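Local coordinates for bromo domain containing protein (Cryptosporidium parvum, PDB 5U9N) that probably recognises acetylated lysines in proteins such as histones through its bromodomains, the second of which binds the inhibitor bromosporine, at residues E61-N66 / P96-R101. Sequence-based numbering, arbitrary orientation.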
loop_
_atom_site.group_PDB
_atom_site.type_symbol
_atom_site.label_atom_id
_atom_site.label_comp_id
_atom_site.label_asym_id
_atom_site.label_seq_id
_atom_site.Cartn_x
_atom_site.Cartn_y
_atom_site.Cartn_z
ATOM N N GLU A 61 0.220 -8.132 -2.109
ATOM C CA GLU A 61 -0.605 -9.360 -2.092
ATOM C C GLU A 61 0.186 -10.566 -2.582
ATOM O O GLU A 61 0.136 -11.615 -1.959
ATOM C CB GLU A 61 -1.869 -9.201 -2.967
ATOM C CG GLU A 61 -2.739 -10.464 -2.986
ATOM C CD GLU A 61 -4.118 -10.316 -3.600
ATOM O OE1 GLU A 61 -4.995 -11.153 -3.285
ATOM O OE2 GLU A 61 -4.329 -9.360 -4.381
ATOM N N LYS A 62 0.888 -10.425 -3.711
ATOM C CA LYS A 62 1.709 -11.508 -4.254
ATOM C C LYS A 62 2.899 -11.848 -3.318
ATOM O O LYS A 62 3.284 -13.010 -3.241
ATOM C CB LYS A 62 2.225 -11.147 -5.659
ATOM C CG LYS A 62 1.142 -11.237 -6.738
ATOM C CD LYS A 62 1.669 -10.808 -8.113
ATOM C CE LYS A 62 0.640 -10.976 -9.206
ATOM N N ARG A 63 3.467 -10.845 -2.604
ATOM C CA ARG A 63 4.543 -11.100 -1.631
ATOM C C ARG A 63 4.016 -11.858 -0.370
ATOM O O ARG A 63 4.779 -12.606 0.247
ATOM C CB ARG A 63 5.215 -9.799 -1.196
ATOM C CG ARG A 63 6.159 -9.191 -2.217
ATOM C CD ARG A 63 7.190 -8.315 -1.537
ATOM N NE ARG A 63 7.725 -7.293 -2.430
ATOM C CZ ARG A 63 8.728 -6.473 -2.122
ATOM N NH1 ARG A 63 9.141 -5.562 -2.996
ATOM N NH2 ARG A 63 9.331 -6.562 -0.937
ATOM N N LEU A 64 2.734 -11.635 0.028
ATOM C CA LEU A 64 2.140 -12.349 1.180
ATOM C C LEU A 64 1.877 -13.813 0.860
ATOM O O LEU A 64 1.910 -14.641 1.759
ATOM C CB LEU A 64 0.796 -11.714 1.598
ATOM C CG LEU A 64 0.830 -10.456 2.411
ATOM C CD1 LEU A 64 -0.545 -9.816 2.429
ATOM C CD2 LEU A 64 1.289 -10.734 3.835
ATOM N N ASN A 65 1.493 -14.117 -0.387
ATOM C CA ASN A 65 1.154 -15.490 -0.779
ATOM C C ASN A 65 2.406 -16.389 -0.938
ATOM O O ASN A 65 2.252 -17.613 -1.000
ATOM C CB ASN A 65 0.332 -15.506 -2.081
ATOM C CG ASN A 65 -1.138 -15.194 -1.859
ATOM O OD1 ASN A 65 -1.507 -14.087 -1.455
ATOM N ND2 ASN A 65 -2.009 -16.179 -2.059
ATOM N N ASN A 66 3.633 -15.801 -1.009
ATOM C CA ASN A 66 4.878 -16.601 -1.117
ATOM C C ASN A 66 5.088 -17.479 0.155
ATOM O O ASN A 66 5.578 -18.610 0.041
ATOM C CB ASN A 66 6.124 -15.687 -1.348
ATOM C CG ASN A 66 6.482 -15.468 -2.815
ATOM O OD1 ASN A 66 7.323 -16.177 -3.388
ATOM N ND2 ASN A 66 5.890 -14.453 -3.440
ATOM N N PRO A 96 4.650 -8.851 10.166
ATOM C CA PRO A 96 3.709 -7.728 10.034
ATOM C C PRO A 96 4.408 -6.362 9.973
ATOM O O PRO A 96 3.842 -5.408 9.467
ATOM C CB PRO A 96 2.849 -7.842 11.317
ATOM C CG PRO A 96 3.061 -9.197 11.814
ATOM C CD PRO A 96 4.441 -9.567 11.444
ATOM N N HIS A 97 5.641 -6.285 10.460
ATOM C CA HIS A 97 6.411 -5.038 10.491
ATOM C C HIS A 97 6.825 -4.661 9.069
ATOM O O HIS A 97 6.735 -3.499 8.701
ATOM C CB HIS A 97 7.645 -5.182 11.410
ATOM C CG HIS A 97 7.310 -5.651 12.786
ATOM N ND1 HIS A 97 7.156 -4.759 13.829
ATOM C CD2 HIS A 97 7.084 -6.907 13.248
ATOM C CE1 HIS A 97 6.861 -5.497 14.891
ATOM N NE2 HIS A 97 6.791 -6.794 14.576
ATOM N N GLU A 98 7.236 -5.647 8.257
ATOM C CA GLU A 98 7.547 -5.386 6.850
ATOM C C GLU A 98 6.247 -5.062 6.063
ATOM O O GLU A 98 6.264 -4.197 5.194
ATOM C CB GLU A 98 8.294 -6.577 6.199
ATOM C CG GLU A 98 8.447 -6.407 4.691
ATOM C CD GLU A 98 9.595 -7.145 4.046
ATOM O OE1 GLU A 98 10.144 -6.619 3.049
ATOM O OE2 GLU A 98 9.914 -8.269 4.497
ATOM N N PHE A 99 5.136 -5.767 6.352
ATOM C CA PHE A 99 3.878 -5.474 5.682
ATOM C C PHE A 99 3.479 -4.027 5.957
ATOM O O PHE A 99 3.090 -3.309 5.022
ATOM C CB PHE A 99 2.754 -6.429 6.149
ATOM C CG PHE A 99 1.411 -6.135 5.531
ATOM C CD1 PHE A 99 1.091 -6.610 4.274
ATOM C CD2 PHE A 99 0.502 -5.320 6.171
ATOM C CE1 PHE A 99 -0.133 -6.295 3.685
ATOM C CE2 PHE A 99 -0.743 -5.060 5.604
ATOM C CZ PHE A 99 -1.034 -5.523 4.352
ATOM N N GLU A 100 3.573 -3.591 7.234
ATOM C CA GLU A 100 3.245 -2.208 7.600
ATOM C C GLU A 100 4.100 -1.213 6.790
ATOM O O GLU A 100 3.580 -0.240 6.243
ATOM C CB GLU A 100 3.455 -1.982 9.091
ATOM C CG GLU A 100 2.935 -0.641 9.577
ATOM C CD GLU A 100 3.293 -0.290 11.005
ATOM O OE1 GLU A 100 3.514 -1.221 11.812
ATOM O OE2 GLU A 100 3.309 0.920 11.326
ATOM N N ARG A 101 5.405 -1.447 6.739
ATOM C CA ARG A 101 6.319 -0.604 5.966
ATOM C C ARG A 101 5.890 -0.481 4.486
ATOM O O ARG A 101 5.867 0.620 3.936
ATOM C CB ARG A 101 7.725 -1.177 6.025
ATOM C CG ARG A 101 8.760 -0.262 5.396
ATOM C CD ARG A 101 10.167 -0.795 5.543
ATOM N NE ARG A 101 10.458 -1.822 4.555
ATOM C CZ ARG A 101 10.657 -1.589 3.255
ATOM N NH1 ARG A 101 10.935 -2.592 2.430
ATOM N NH2 ARG A 101 10.567 -0.351 2.769
HETATM O O HOH W 1 9.230 -8.363 1.081
#
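In the left-handed helical bundle of the bromodomain, helix 57-65 packs against the start of helix 96-113 through two side-chain pairs, L64 with F99 and R63 with E98. L64 and F99 make the apolar half. CD1 of L64 lies 3.8 Å from CE1 of the F99 ring and 4.0 Å from CD1 of the same ring, a methyl resting obliquely against one side of the phenyl, while L64 CD2 is the more distant branch. The two side chains cross at about a right angle. F99 holds its ring carbon CG anti to the backbone N (chi1 178°), which swings the ring round toward L64, although the side chain does not leave the backbone aimed at helix 57-65. Both residues are buried: C13 of helix 9-20 and F134 of helix 122-139 also touch F99, and I93 of the connecting loop packs on L64, so the pair belongs to the hydrophobic core between the bundle helices, at the N-terminal end of helix 96-113. The polar half lies beside it. R63 NH2 and E98 OE1 stand 4.1 Å apart, too far for a direct salt bridge, with guanidinium and carboxylate planes 84° apart. A water bridges the gap: it accepts from R63 NH2 at 2.7 Å, lying in the guanidinium plane at its edge, and gives a weak hydrogen bond to E98 OE1 at 2.8 Å. The opposite charges probably still attract each other across this bridge, while the nearby guanidinium of R101 is salt-bridged to E53.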